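Local atomic coordinates of putative modulator of DNA gyrase (Bacteroides thetaiotaomicron, PDB entry 1VPB), a protein that is probably a metallopeptidase of the PmbA/TldD (peptidase U62) family, although it is named a putative modulator of DNA gyrase. Residues K19-Q23 with A173-I177; L71-Y77 with T101-D107; D107-A113 with T334-K339; P262-L267 with S277-N281; T329-D333 with P344-S349. All coordinates share one frame; numbering follows the deposited sequence. Where two conformers were deposited one is given.

Contact 1 of 5, residues K19-Q23 with A173-I177; sequences KKLAQ and AYRLI
K19 and Q23 face Y174 and L176 across segments whose axes, helix 19-23 and strand 173-177, run roughly the same way, inclined by 29° and 9.4 Å apart at closest approach. The ring of Y174 carries most of the contact. With its CG anti to the backbone N (chi1 179°), it leaves the strand for the helix, and the extended chain of K19 lies across one of its faces. K19 CG sits over the middle, 3.6 Å from the ring centroid, in a CH-pi contact. A22 approaches the same ring at its edge, CB being 3.8 Å from Y174 CD2. At the tip, Q23 NE2 donates to Y174 OH over 2.9 Å, with the hydroxyl in the amide plane. E182 also bonds that hydroxyl, and K19 NZ pairs with E184; both acids stand on strand 181-198. L176 adds CD1, 3.6 Å from A22 O. Replacing Y174 by an alanine would probably strip the aliphatic part of K19 of the ring face it lies across and leave the Q23 amide without this hydroxyl. Such packing is typical of an alpha/beta layer, helix 16-31 lying against one face of the antiparallel sheet that contains strand 159-177.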
# COMPACT_ATOMS: atom_id res chain seq x y z
N LYS A 19 -11.22 14.67 -25.47
CA LYS A 19 -12.50 15.15 -24.96
C LYS A 19 -13.68 14.50 -25.70
O LYS A 19 -14.66 14.14 -25.11
CB LYS A 19 -12.60 16.67 -24.99
CG LYS A 19 -11.59 17.32 -24.05
CD LYS A 19 -11.66 18.84 -24.14
CE LYS A 19 -10.61 19.46 -23.24
NZ LYS A 19 -10.71 20.96 -23.26
N LYS A 20 -13.55 14.37 -27.01
CA LYS A 20 -14.60 13.72 -27.78
C LYS A 20 -14.78 12.28 -27.33
O LYS A 20 -15.91 11.79 -27.30
CB LYS A 20 -14.28 13.78 -29.27
CG LYS A 20 -14.66 15.13 -29.85
N LEU A 21 -13.69 11.62 -26.92
CA LEU A 21 -13.80 10.22 -26.48
C LEU A 21 -14.57 10.16 -25.16
O LEU A 21 -15.48 9.33 -24.98
CB LEU A 21 -12.44 9.58 -26.33
CG LEU A 21 -12.43 8.19 -25.63
CD1 LEU A 21 -13.14 7.23 -26.52
CD2 LEU A 21 -11.03 7.76 -25.34
N ALA A 22 -14.27 11.10 -24.27
CA ALA A 22 -15.02 11.16 -22.99
C ALA A 22 -16.47 11.48 -23.20
O ALA A 22 -17.35 10.90 -22.54
CB ALA A 22 -14.40 12.15 -22.06
N GLN A 23 -16.77 12.37 -24.15
CA GLN A 23 -18.12 12.78 -24.43
C GLN A 23 -18.88 11.61 -25.06
O GLN A 23 -20.06 11.41 -24.76
CB GLN A 23 -18.11 14.01 -25.36
CG GLN A 23 -17.70 15.32 -24.66
CD GLN A 23 -17.18 16.38 -25.67
OE1 GLN A 23 -17.47 16.29 -26.89
NE2 GLN A 23 -16.40 17.34 -25.17
N ALA A 173 -6.76 15.97 -15.99
CA ALA A 173 -8.11 15.37 -15.77
C ALA A 173 -9.13 16.15 -16.48
O ALA A 173 -9.10 17.39 -16.43
CB ALA A 173 -8.43 15.34 -14.32
N TYR A 174 -10.05 15.44 -17.15
CA TYR A 174 -11.21 16.02 -17.79
C TYR A 174 -12.42 15.31 -17.24
O TYR A 174 -12.47 14.07 -17.35
CB TYR A 174 -11.12 15.83 -19.28
CG TYR A 174 -12.25 16.36 -20.09
CD1 TYR A 174 -12.50 17.73 -20.20
CD2 TYR A 174 -13.07 15.52 -20.81
CE1 TYR A 174 -13.56 18.23 -20.97
CE2 TYR A 174 -14.11 15.99 -21.61
CZ TYR A 174 -14.35 17.37 -21.72
OH TYR A 174 -15.40 17.86 -22.51
N ARG A 175 -13.39 16.09 -16.77
CA ARG A 175 -14.51 15.55 -16.01
C ARG A 175 -15.79 15.97 -16.71
O ARG A 175 -15.90 17.12 -17.20
CB ARG A 175 -14.41 16.10 -14.59
CG ARG A 175 -15.61 15.88 -13.72
CD ARG A 175 -15.32 15.43 -12.26
NE ARG A 175 -15.19 13.99 -12.20
CZ ARG A 175 -16.12 13.14 -12.60
NH1 ARG A 175 -17.29 13.57 -13.02
NH2 ARG A 175 -15.89 11.83 -12.53
N LEU A 176 -16.76 15.05 -16.78
CA LEU A 176 -18.08 15.31 -17.28
C LEU A 176 -19.10 14.69 -16.33
O LEU A 176 -18.86 13.58 -15.82
CB LEU A 176 -18.26 14.63 -18.64
CG LEU A 176 -17.42 15.11 -19.82
CD1 LEU A 176 -17.65 14.19 -21.06
CD2 LEU A 176 -17.71 16.54 -20.12
N ILE A 177 -20.18 15.40 -16.07
CA ILE A 177 -21.30 14.90 -15.27
C ILE A 177 -22.55 15.16 -16.05
O ILE A 177 -22.72 16.24 -16.59
CB ILE A 177 -21.33 15.48 -13.87
CG1 ILE A 177 -19.97 15.33 -13.18
CG2 ILE A 177 -22.44 14.88 -13.05
CD1 ILE A 177 -19.96 15.99 -11.79

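Contact 2 of 5, residues L71-Y77 with T101-D107; sequences LYVDGRY and TRYLAKD
R76 and R102 reach their partners through one bend each: the second torsion of R76 (chi2 77°) turns its guanidinium along the loop 101-107, and the third torsion of R102 (chi3 -68°) brings NE to D74. R76 NE points at L104 O, 2.9 Å away, in a nearly straight bond (167°) that lies in the guanidinium plane. R76 NH1 turns back to its own hairpin and bonds D74 O at 2.9 Å, while NH2 holds a water that donates to L104 O, so this carbonyl is gripped twice. R102 NE meets D74 OD2 at 2.8 Å in a salt bridge, coming from above the carboxylate plane; a second water joins D74 OD1 to R102 NH2, and R102 NH1 pairs with D99. V73 CG1 covers one face of this guanidinium, 3.7 Å from R102 NH2. T101 CG2 packs against V73 CG2 at 3.9 Å and R76 CB at 3.8 Å. The type I' turn from V73 to R76 presents G75 O to D107 N, 2.8 Å away; at its backbone angles a CB on G75 would collide with the carbonyl oxygen of D74. A methionine in place of R76 would probably leave L104 O without its direct donor and D74 O without the guanidinium donor within its hairpin. Across the way, D57 of the second subunit bonds A105 N. The chemistry thus divides: D74, together with D99, probably balances the charge of R102, whereas that of R76 is met here by carbonyls and water and is likely to polarise L104 O.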
# COMPACT_ATOMS: atom_id res chain seq x y z
N LEU A 71 -21.70 4.97 -12.70
CA LEU A 71 -22.92 4.58 -13.39
C LEU A 71 -24.14 4.55 -12.46
O LEU A 71 -24.14 3.93 -11.44
CB LEU A 71 -22.73 3.19 -14.02
CG LEU A 71 -21.46 2.92 -14.84
CD1 LEU A 71 -21.43 1.47 -15.20
CD2 LEU A 71 -21.45 3.77 -16.06
N TYR A 72 -25.18 5.37 -12.79
CA TYR A 72 -26.42 5.47 -12.02
C TYR A 72 -27.51 4.76 -12.85
O TYR A 72 -27.89 5.24 -13.93
CB TYR A 72 -26.80 6.93 -11.81
CG TYR A 72 -25.83 7.69 -10.92
CD1 TYR A 72 -24.61 8.09 -11.44
CD2 TYR A 72 -26.14 7.99 -9.60
CE1 TYR A 72 -23.68 8.80 -10.62
CE2 TYR A 72 -25.25 8.66 -8.79
CZ TYR A 72 -24.01 9.06 -9.32
OH TYR A 72 -23.14 9.76 -8.47
N VAL A 73 -27.84 3.57 -12.43
CA VAL A 73 -28.61 2.62 -13.23
C VAL A 73 -29.76 2.11 -12.39
O VAL A 73 -29.65 1.26 -11.45
CB VAL A 73 -27.77 1.39 -13.69
CG1 VAL A 73 -28.63 0.45 -14.56
CG2 VAL A 73 -26.48 1.80 -14.38
N ASP A 74 -30.94 2.62 -12.69
CA ASP A 74 -32.09 2.10 -11.97
C ASP A 74 -32.03 2.16 -10.48
O ASP A 74 -32.50 1.28 -9.76
CB ASP A 74 -32.47 0.69 -12.49
CG ASP A 74 -32.79 0.65 -13.97
OD1 ASP A 74 -32.78 1.70 -14.72
OD2 ASP A 74 -32.96 -0.47 -14.51
N GLY A 75 -31.44 3.24 -9.97
CA GLY A 75 -31.34 3.42 -8.55
C GLY A 75 -30.06 2.86 -7.94
O GLY A 75 -29.75 3.13 -6.80
N ARG A 76 -29.36 2.04 -8.70
CA ARG A 76 -28.10 1.43 -8.30
C ARG A 76 -26.95 2.37 -8.70
O ARG A 76 -27.05 3.19 -9.62
CB ARG A 76 -27.92 0.07 -8.94
CG ARG A 76 -28.82 -0.98 -8.38
CD ARG A 76 -30.27 -0.91 -8.87
NE ARG A 76 -30.97 -2.12 -8.58
CZ ARG A 76 -32.23 -2.44 -9.00
NH1 ARG A 76 -32.89 -1.57 -9.73
NH2 ARG A 76 -32.73 -3.65 -8.78
N TYR A 77 -25.78 2.09 -8.12
CA TYR A 77 -24.58 2.91 -8.37
C TYR A 77 -23.35 2.01 -8.43
O TYR A 77 -23.13 1.21 -7.52
CB TYR A 77 -24.44 3.87 -7.19
CG TYR A 77 -23.16 4.68 -7.19
CD1 TYR A 77 -23.04 5.81 -7.95
CD2 TYR A 77 -22.07 4.26 -6.44
CE1 TYR A 77 -21.85 6.56 -7.95
CE2 TYR A 77 -20.87 5.00 -6.43
CZ TYR A 77 -20.79 6.11 -7.19
OH TYR A 77 -19.59 6.88 -7.19
N THR A 101 -24.16 -3.39 -12.63
CA THR A 101 -24.56 -2.41 -11.61
C THR A 101 -26.01 -2.62 -11.25
O THR A 101 -26.40 -2.55 -10.09
CB THR A 101 -24.34 -0.98 -12.11
OG1 THR A 101 -22.94 -0.69 -12.24
CG2 THR A 101 -24.93 0.11 -11.24
N ARG A 102 -26.82 -2.91 -12.27
CA ARG A 102 -28.26 -3.09 -12.00
C ARG A 102 -28.59 -4.24 -11.05
O ARG A 102 -29.68 -4.34 -10.47
CB ARG A 102 -28.98 -3.27 -13.33
CG ARG A 102 -30.48 -3.09 -13.24
CD ARG A 102 -31.27 -3.28 -14.54
NE ARG A 102 -31.02 -2.23 -15.53
CZ ARG A 102 -30.23 -2.35 -16.59
NH1 ARG A 102 -29.54 -3.43 -16.85
NH2 ARG A 102 -30.11 -1.33 -17.39
N TYR A 103 -27.68 -5.22 -10.95
CA TYR A 103 -27.87 -6.32 -10.03
C TYR A 103 -27.67 -5.99 -8.54
O TYR A 103 -28.10 -6.78 -7.63
CB TYR A 103 -26.99 -7.50 -10.39
CG TYR A 103 -27.25 -8.04 -11.79
CD1 TYR A 103 -28.49 -8.53 -12.17
CD2 TYR A 103 -26.23 -8.12 -12.66
CE1 TYR A 103 -28.69 -9.04 -13.48
CE2 TYR A 103 -26.40 -8.63 -13.94
CZ TYR A 103 -27.62 -9.07 -14.34
OH TYR A 103 -27.71 -9.61 -15.64
N LEU A 104 -27.06 -4.86 -8.29
CA LEU A 104 -26.88 -4.36 -6.91
C LEU A 104 -28.24 -4.04 -6.28
O LEU A 104 -29.24 -3.86 -6.99
CB LEU A 104 -26.04 -3.10 -6.90
CG LEU A 104 -24.61 -3.23 -7.39
CD1 LEU A 104 -23.94 -1.90 -7.45
CD2 LEU A 104 -23.81 -4.24 -6.64
N ALA A 105 -28.27 -3.90 -4.97
CA ALA A 105 -29.42 -3.27 -4.33
C ALA A 105 -29.40 -1.83 -4.60
O ALA A 105 -28.36 -1.20 -4.62
CB ALA A 105 -29.40 -3.51 -2.82
N LYS A 106 -30.57 -1.25 -4.84
CA LYS A 106 -30.59 0.17 -5.09
C LYS A 106 -30.18 0.98 -3.86
O LYS A 106 -30.34 0.56 -2.71
CB LYS A 106 -31.96 0.61 -5.63
CG LYS A 106 -33.04 0.56 -4.69
CD LYS A 106 -34.42 0.85 -5.41
CE LYS A 106 -35.42 1.08 -4.27
NZ LYS A 106 -36.80 1.32 -4.77
N ASP A 107 -29.56 2.12 -4.16
CA ASP A 107 -29.20 3.10 -3.13
C ASP A 107 -29.71 4.47 -3.51
O ASP A 107 -29.12 5.13 -4.36
CB ASP A 107 -27.72 3.14 -2.98
CG ASP A 107 -27.28 3.94 -1.76
OD1 ASP A 107 -28.06 4.80 -1.30
OD2 ASP A 107 -26.20 3.71 -1.25
O HOH W 1 -31.63 1.18 -17.12
O HOH W 2 -31.27 -5.82 -7.54
O HOH W 3 -26.35 0.58 -5.73

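Contact 3 of 5, residues D107-A113 with T334-K339; sequences DEARVLA and TYNAKK
Y335 passes across the loop 107-113, and each part of its side chain finds a partner there. CB lies 3.9 Å from R110 NH1, and CG comes closer to the same nitrogen. On one side of the ring, A109 O approaches near the plane, 3.3 Å from CD1, whereas A109 CB, 3.6 Å from CE1, stands well off it on the side of K339. CD2 and CE2, on the far side, lie under R110 NH1 and NH2. The whole guanidinium is stacked flat on the ring, the planes only 4° apart and R110 CZ 3.6 Å from the ring centroid, a cation-pi contact. K339 CD covers the opposite face. At the tip, Y335 OH donates to the syn lone pair of D107 OD2 at 2.7 Å and receives K339 NZ at 3.0 Å. D107 OD1 is held by A109 N in an Asx turn, which fixes the carboxylate before the hydroxyl. About one turn further along the helix, K338 CD runs past V111 CG2 at 3.8 Å. The contact joins helix 334-340, in the C-terminal domain, to the loop after helix 87-101; R110 also makes a cation-pi contact with Y77 on strand 76-82, and L112 leans on strands 36-52 and 58-73.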
# COMPACT_ATOMS: atom_id res chain seq x y z
N ASP A 107 -29.56 2.12 -4.16
CA ASP A 107 -29.20 3.10 -3.13
C ASP A 107 -29.71 4.47 -3.51
O ASP A 107 -29.12 5.13 -4.36
CB ASP A 107 -27.72 3.14 -2.98
CG ASP A 107 -27.28 3.94 -1.76
OD1 ASP A 107 -28.06 4.80 -1.30
OD2 ASP A 107 -26.20 3.71 -1.25
N GLU A 108 -30.83 4.86 -2.92
CA GLU A 108 -31.52 6.05 -3.40
C GLU A 108 -30.84 7.33 -2.99
O GLU A 108 -31.20 8.44 -3.45
CB GLU A 108 -32.95 6.03 -2.92
CG GLU A 108 -33.77 4.96 -3.64
CD GLU A 108 -35.25 5.03 -3.33
OE1 GLU A 108 -35.90 6.01 -3.74
OE2 GLU A 108 -35.74 4.12 -2.67
N ALA A 109 -29.90 7.19 -2.10
CA ALA A 109 -29.09 8.37 -1.69
C ALA A 109 -27.98 8.69 -2.69
O ALA A 109 -27.39 9.81 -2.58
CB ALA A 109 -28.54 8.18 -0.32
N ARG A 110 -27.66 7.78 -3.63
CA ARG A 110 -26.67 8.02 -4.67
C ARG A 110 -27.36 8.83 -5.74
O ARG A 110 -28.02 8.32 -6.65
CB ARG A 110 -26.06 6.69 -5.25
CG ARG A 110 -25.17 5.96 -4.31
CD ARG A 110 -23.82 6.60 -4.16
NE ARG A 110 -22.99 5.81 -3.30
CZ ARG A 110 -21.85 6.23 -2.77
NH1 ARG A 110 -21.40 7.44 -3.01
NH2 ARG A 110 -21.18 5.43 -1.98
N VAL A 111 -27.20 10.16 -5.63
CA VAL A 111 -27.76 11.10 -6.56
C VAL A 111 -26.68 12.09 -7.01
O VAL A 111 -25.64 12.20 -6.42
CB VAL A 111 -28.94 11.89 -5.93
CG1 VAL A 111 -30.08 10.95 -5.59
CG2 VAL A 111 -28.46 12.70 -4.76
N LEU A 112 -26.95 12.74 -8.13
CA LEU A 112 -26.04 13.80 -8.59
C LEU A 112 -26.31 15.02 -7.74
O LEU A 112 -27.40 15.21 -7.19
CB LEU A 112 -26.28 14.10 -10.07
CG LEU A 112 -25.90 13.01 -11.12
CD1 LEU A 112 -25.94 13.54 -12.53
CD2 LEU A 112 -24.59 12.47 -10.85
N ALA A 113 -25.28 15.83 -7.61
CA ALA A 113 -25.43 17.13 -6.92
C ALA A 113 -26.40 18.04 -7.69
O ALA A 113 -26.58 17.92 -8.90
CB ALA A 113 -24.07 17.81 -6.83
N THR A 334 -22.39 14.92 -1.30
CA THR A 334 -23.80 14.90 -1.65
C THR A 334 -24.45 13.66 -1.02
O THR A 334 -25.53 13.74 -0.41
CB THR A 334 -23.96 14.92 -3.16
OG1 THR A 334 -23.50 16.19 -3.69
CG2 THR A 334 -25.43 14.89 -3.58
N TYR A 335 -23.80 12.52 -1.19
CA TYR A 335 -24.32 11.25 -0.66
C TYR A 335 -24.53 11.26 0.84
O TYR A 335 -25.62 10.98 1.33
CB TYR A 335 -23.37 10.16 -1.05
CG TYR A 335 -23.75 8.81 -0.59
CD1 TYR A 335 -24.88 8.18 -1.12
CD2 TYR A 335 -22.98 8.13 0.30
CE1 TYR A 335 -25.24 6.92 -0.71
CE2 TYR A 335 -23.31 6.86 0.71
CZ TYR A 335 -24.44 6.26 0.20
OH TYR A 335 -24.71 4.97 0.62
N ASN A 336 -23.48 11.60 1.62
CA ASN A 336 -23.62 11.65 3.05
C ASN A 336 -24.57 12.74 3.53
O ASN A 336 -25.27 12.57 4.55
CB ASN A 336 -22.25 11.72 3.71
CG ASN A 336 -21.50 10.44 3.59
OD1 ASN A 336 -21.92 9.41 4.15
ND2 ASN A 336 -20.40 10.46 2.87
N ALA A 337 -24.63 13.86 2.83
CA ALA A 337 -25.60 14.89 3.13
C ALA A 337 -27.03 14.31 3.04
O ALA A 337 -27.85 14.47 3.95
CB ALA A 337 -25.45 16.11 2.23
N LYS A 338 -27.31 13.61 1.94
CA LYS A 338 -28.64 13.01 1.76
C LYS A 338 -28.97 11.99 2.84
O LYS A 338 -30.09 12.00 3.40
CB LYS A 338 -28.75 12.39 0.36
CG LYS A 338 -30.19 12.06 -0.04
CD LYS A 338 -30.33 11.91 -1.50
CE LYS A 338 -31.71 11.37 -1.91
NZ LYS A 338 -32.80 12.35 -1.50
N LYS A 339 -28.00 11.16 3.21
CA LYS A 339 -28.21 10.16 4.24
C LYS A 339 -28.48 10.74 5.60
O LYS A 339 -29.29 10.22 6.38
CB LYS A 339 -27.02 9.23 4.34
CG LYS A 339 -26.82 8.43 3.10
CD LYS A 339 -25.78 7.40 3.25
CE LYS A 339 -26.34 6.07 3.68
NZ LYS A 339 -25.20 5.09 3.61

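Contact 4 of 5, residues P262-L267 with S277-N281; sequences PMISAL and SFLLN
A266 and S277 supply the one hydrogen bond between the two segments, S277 OG donating to A266 O over a short 2.6 Å. The hydroxyl meets the oxygen in the carbonyl plane, on a lone pair. It is brought there by a first torsion that sets OG anti to the backbone N (chi1 166°), and it also accepts from L279 N at 3.1 Å. This second bond makes an ST turn at S277, inside the type I turn that runs on to L280. Aromatic contacts form the next group and all use F278. A266 CB stands over one ring face, 4.1 Å from the centroid, in a CH-pi contact. M263, bent at its second and third torsions, brings SD to the ring edge, practically in the ring plane, where SD is 3.6 Å from F278 CE2; this is a Met-aromatic contact. The phenyl group is also touched by L416 and I417 of helix 416-421, and M263 by W420 of that helix. Purely aliphatic packing makes up the third group, gathered round L279. Its CG rests 3.8 Å from A266 CB, and its CD1 is 3.6 Å from L267 CD2. The same L279 CD1 lies against the backbone oxygen of M263. A266 therefore takes part in every group: its methyl touches both the phenyl ring and the leucine, and its carbonyl takes the hydroxyl. Within a largely buried, apolar interface, S277 OG spends itself as both donor and acceptor, so that the polar group brought into the core satisfies two backbone atoms instead of stranding them.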
# COMPACT_ATOMS: atom_id res chain seq x y z
N PRO A 262 -6.02 13.69 12.43
CA PRO A 262 -7.20 13.01 12.96
C PRO A 262 -8.37 13.91 13.25
O PRO A 262 -9.52 13.45 13.23
CB PRO A 262 -6.70 12.32 14.21
CG PRO A 262 -5.42 12.90 14.54
CD PRO A 262 -4.84 13.50 13.31
N MET A 263 -8.11 15.20 13.49
CA MET A 263 -9.21 16.14 13.67
C MET A 263 -9.90 16.32 12.33
O MET A 263 -11.13 16.37 12.24
CB MET A 263 -8.67 17.48 14.15
CG MET A 263 -8.00 17.45 15.51
SD MET A 263 -9.10 17.30 16.93
CE MET A 263 -9.80 18.88 17.07
N ILE A 264 -9.11 16.42 11.27
CA ILE A 264 -9.70 16.63 9.95
C ILE A 264 -10.46 15.38 9.49
O ILE A 264 -11.52 15.50 8.92
CB ILE A 264 -8.61 16.98 8.96
CG1 ILE A 264 -7.89 18.26 9.45
CG2 ILE A 264 -9.15 17.16 7.54
CD1 ILE A 264 -8.74 19.41 9.68
N SER A 265 -9.95 14.21 9.81
CA SER A 265 -10.67 12.96 9.48
C SER A 265 -12.04 12.92 10.13
O SER A 265 -13.02 12.47 9.53
CB SER A 265 -9.85 11.75 9.89
OG SER A 265 -8.63 11.65 9.18
N ALA A 266 -12.13 13.42 11.35
CA ALA A 266 -13.35 13.44 12.12
C ALA A 266 -14.41 14.36 11.54
O ALA A 266 -15.57 14.33 11.90
CB ALA A 266 -13.07 13.79 13.56
N LEU A 267 -13.99 15.27 10.65
CA LEU A 267 -14.92 16.13 10.00
C LEU A 267 -15.53 15.56 8.73
O LEU A 267 -16.34 16.21 8.07
CB LEU A 267 -14.20 17.45 9.69
CG LEU A 267 -13.63 18.22 10.88
CD1 LEU A 267 -12.97 19.50 10.31
CD2 LEU A 267 -14.71 18.53 11.83
N SER A 277 -17.05 9.43 14.77
CA SER A 277 -16.34 10.70 14.79
C SER A 277 -16.48 11.34 16.11
O SER A 277 -17.59 11.61 16.59
CB SER A 277 -16.85 11.64 13.70
OG SER A 277 -16.37 12.96 13.99
N PHE A 278 -15.35 11.62 16.75
CA PHE A 278 -15.39 12.30 18.05
C PHE A 278 -15.76 13.78 17.96
O PHE A 278 -15.86 14.47 19.00
CB PHE A 278 -14.05 12.13 18.78
CG PHE A 278 -12.85 12.73 18.07
CD1 PHE A 278 -12.10 11.98 17.17
CD2 PHE A 278 -12.42 14.05 18.34
CE1 PHE A 278 -10.97 12.51 16.52
CE2 PHE A 278 -11.30 14.59 17.66
CZ PHE A 278 -10.58 13.83 16.78
N LEU A 279 -15.89 14.28 16.72
CA LEU A 279 -16.39 15.62 16.49
C LEU A 279 -17.87 15.69 16.09
O LEU A 279 -18.39 16.75 15.80
CB LEU A 279 -15.51 16.32 15.45
CG LEU A 279 -14.06 16.50 15.96
CD1 LEU A 279 -13.28 17.31 14.93
CD2 LEU A 279 -14.04 17.19 17.26
N LEU A 280 -18.58 14.56 16.17
CA LEU A 280 -20.00 14.55 15.88
C LEU A 280 -20.64 15.44 16.92
O LEU A 280 -20.22 15.41 18.10
CB LEU A 280 -20.53 13.13 16.01
CG LEU A 280 -22.01 12.91 15.71
CD1 LEU A 280 -22.29 13.03 14.23
CD2 LEU A 280 -22.37 11.51 16.26
N ASN A 281 -21.61 16.24 16.51
CA ASN A 281 -22.36 17.13 17.42
C ASN A 281 -21.53 18.25 18.06
O ASN A 281 -21.87 18.77 19.11
CB ASN A 281 -23.05 16.35 18.56
CG ASN A 281 -24.09 15.36 18.04
OD1 ASN A 281 -24.70 15.56 16.97
ND2 ASN A 281 -24.27 14.28 18.80

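Contact 5 of 5, residues T329-D333 with P344-S349; sequences TYFID and PTISGS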
# COMPACT_ATOMS: atom_id res chain seq x y z
N THR A 329 -17.08 24.02 10.28
CA THR A 329 -17.30 23.25 9.04
C THR A 329 -17.21 21.75 9.26
O THR A 329 -16.30 21.28 9.95
CB THR A 329 -16.22 23.63 8.02
OG1 THR A 329 -16.39 24.99 7.65
CG2 THR A 329 -16.39 22.87 6.71
N TYR A 330 -18.12 21.01 8.60
CA TYR A 330 -17.88 19.60 8.30
C TYR A 330 -17.69 19.49 6.78
O TYR A 330 -18.14 20.37 6.01
CB TYR A 330 -19.09 18.79 8.72
CG TYR A 330 -19.37 18.64 10.18
CD1 TYR A 330 -18.38 18.30 11.08
CD2 TYR A 330 -20.67 18.71 10.65
CE1 TYR A 330 -18.68 18.05 12.45
CE2 TYR A 330 -20.96 18.50 11.98
CZ TYR A 330 -19.97 18.18 12.88
OH TYR A 330 -20.31 17.98 14.22
N PHE A 331 -17.07 18.39 6.34
CA PHE A 331 -16.80 18.14 4.94
C PHE A 331 -17.75 17.02 4.48
O PHE A 331 -17.41 15.87 4.62
CB PHE A 331 -15.34 17.80 4.70
CG PHE A 331 -14.43 18.96 4.90
CD1 PHE A 331 -14.39 19.96 3.94
CD2 PHE A 331 -13.65 19.09 6.04
CE1 PHE A 331 -13.61 21.08 4.13
CE2 PHE A 331 -12.88 20.24 6.21
CZ PHE A 331 -12.87 21.21 5.27
N ILE A 332 -18.90 17.43 3.98
CA ILE A 332 -20.02 16.51 3.69
C ILE A 332 -20.32 16.50 2.21
O ILE A 332 -20.70 17.52 1.65
CB ILE A 332 -21.21 16.91 4.46
CG1 ILE A 332 -20.87 16.99 5.96
CG2 ILE A 332 -22.28 15.81 4.33
CD1 ILE A 332 -22.00 17.42 6.78
N ASP A 333 -20.13 15.36 1.56
CA ASP A 333 -20.48 15.27 0.16
C ASP A 333 -21.98 15.02 -0.04
O ASP A 333 -22.78 14.92 0.92
CB ASP A 333 -19.64 14.21 -0.56
CG ASP A 333 -20.06 12.80 -0.24
OD1 ASP A 333 -20.83 12.57 0.74
OD2 ASP A 333 -19.55 11.88 -0.87
N PRO A 344 -25.07 19.59 2.18
CA PRO A 344 -23.73 19.25 1.76
C PRO A 344 -22.87 20.50 1.76
O PRO A 344 -23.38 21.62 1.60
CB PRO A 344 -23.92 18.73 0.31
CG PRO A 344 -25.16 19.40 -0.15
CD PRO A 344 -26.00 19.65 1.04
N THR A 345 -21.56 20.31 1.88
CA THR A 345 -20.57 21.37 1.80
C THR A 345 -19.58 21.18 0.66
O THR A 345 -19.73 21.75 -0.43
CB THR A 345 -19.88 21.59 3.21
OG1 THR A 345 -19.27 20.37 3.71
CG2 THR A 345 -20.88 21.97 4.22
N ILE A 346 -18.57 20.35 0.90
CA ILE A 346 -17.64 19.93 -0.10
C ILE A 346 -17.11 18.60 0.44
O ILE A 346 -17.09 18.40 1.64
CB ILE A 346 -16.51 20.98 -0.32
CG1 ILE A 346 -15.66 20.69 -1.59
CG2 ILE A 346 -15.63 21.10 0.89
CD1 ILE A 346 -16.31 21.09 -2.85
N SER A 347 -16.64 17.75 -0.45
CA SER A 347 -16.22 16.38 -0.07
C SER A 347 -14.98 16.33 0.80
O SER A 347 -14.75 15.39 1.58
CB SER A 347 -16.03 15.55 -1.31
OG SER A 347 -14.98 16.06 -2.08
N GLY A 348 -14.15 17.36 0.71
CA GLY A 348 -12.94 17.40 1.55
C GLY A 348 -12.23 18.75 1.40
O GLY A 348 -12.55 19.55 0.49
N SER A 349 -11.31 18.99 2.31
CA SER A 349 -10.48 20.20 2.25
C SER A 349 -9.53 20.19 1.08
O SER A 349 -9.30 19.14 0.47
CB SER A 349 -9.68 20.36 3.55
OG SER A 349 -8.83 19.25 3.78
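T345 makes the first shell with Y330 and I332. Its OG1, placed between the backbone N and the carbonyl carbon (chi1 57°), donates to Y330 O at 2.6 Å and accepts from I332 N at 3.0 Å in an almost straight bond (172°). T345 N donates a hydrogen bond to I332 O, 2.9 Å away and in the carbonyl plane. One threonine thus serves three backbone atoms of the facing chain, its hydroxyl standing in for a main-chain partner. Beside this polar centre lies the ring of F331. I346 CG2 meets its edge, 3.5 Å from F331 CD1, while the backbone of S349 passes over one face, with N 3.6 Å from F331 CE1. D333 CB packs on S347 CB at 3.9 Å. Further out, S347 OG is bonded to D310, and the amide of F331 is engaged by the chain at L267. D333 turns its carboxylate to N336 N and so caps the helix that follows. The features are those of an N-capped helix, 334-340, whose entering and leaving loops are tied together near its N-terminal end, within the C-terminal domain of the PmbA/TldD family.

Contacts 2 and 3 share D107 and have centres about 13 Å apart; Y72 CE2 lies 3.5 Å from R110 O, so the hairpin packs directly on the loop that follows helix 87-101. Contact 1 reaches that loop where I177 CG2 meets L112 CD1 at 3.8 Å. Contact 3 passes on to contact 5, where A337 N is 3.4 Å from I332 CG2. Contacts 4 and 5, centres about 12 Å apart, are linked by probable hydrogen bonds, Y330 OH with L279 O (2.8 Å) and F331 N with L267 O. The chain of contacts thus runs from the large antiparallel sheet into the C-terminal domain, and none of the five contains a bound metal.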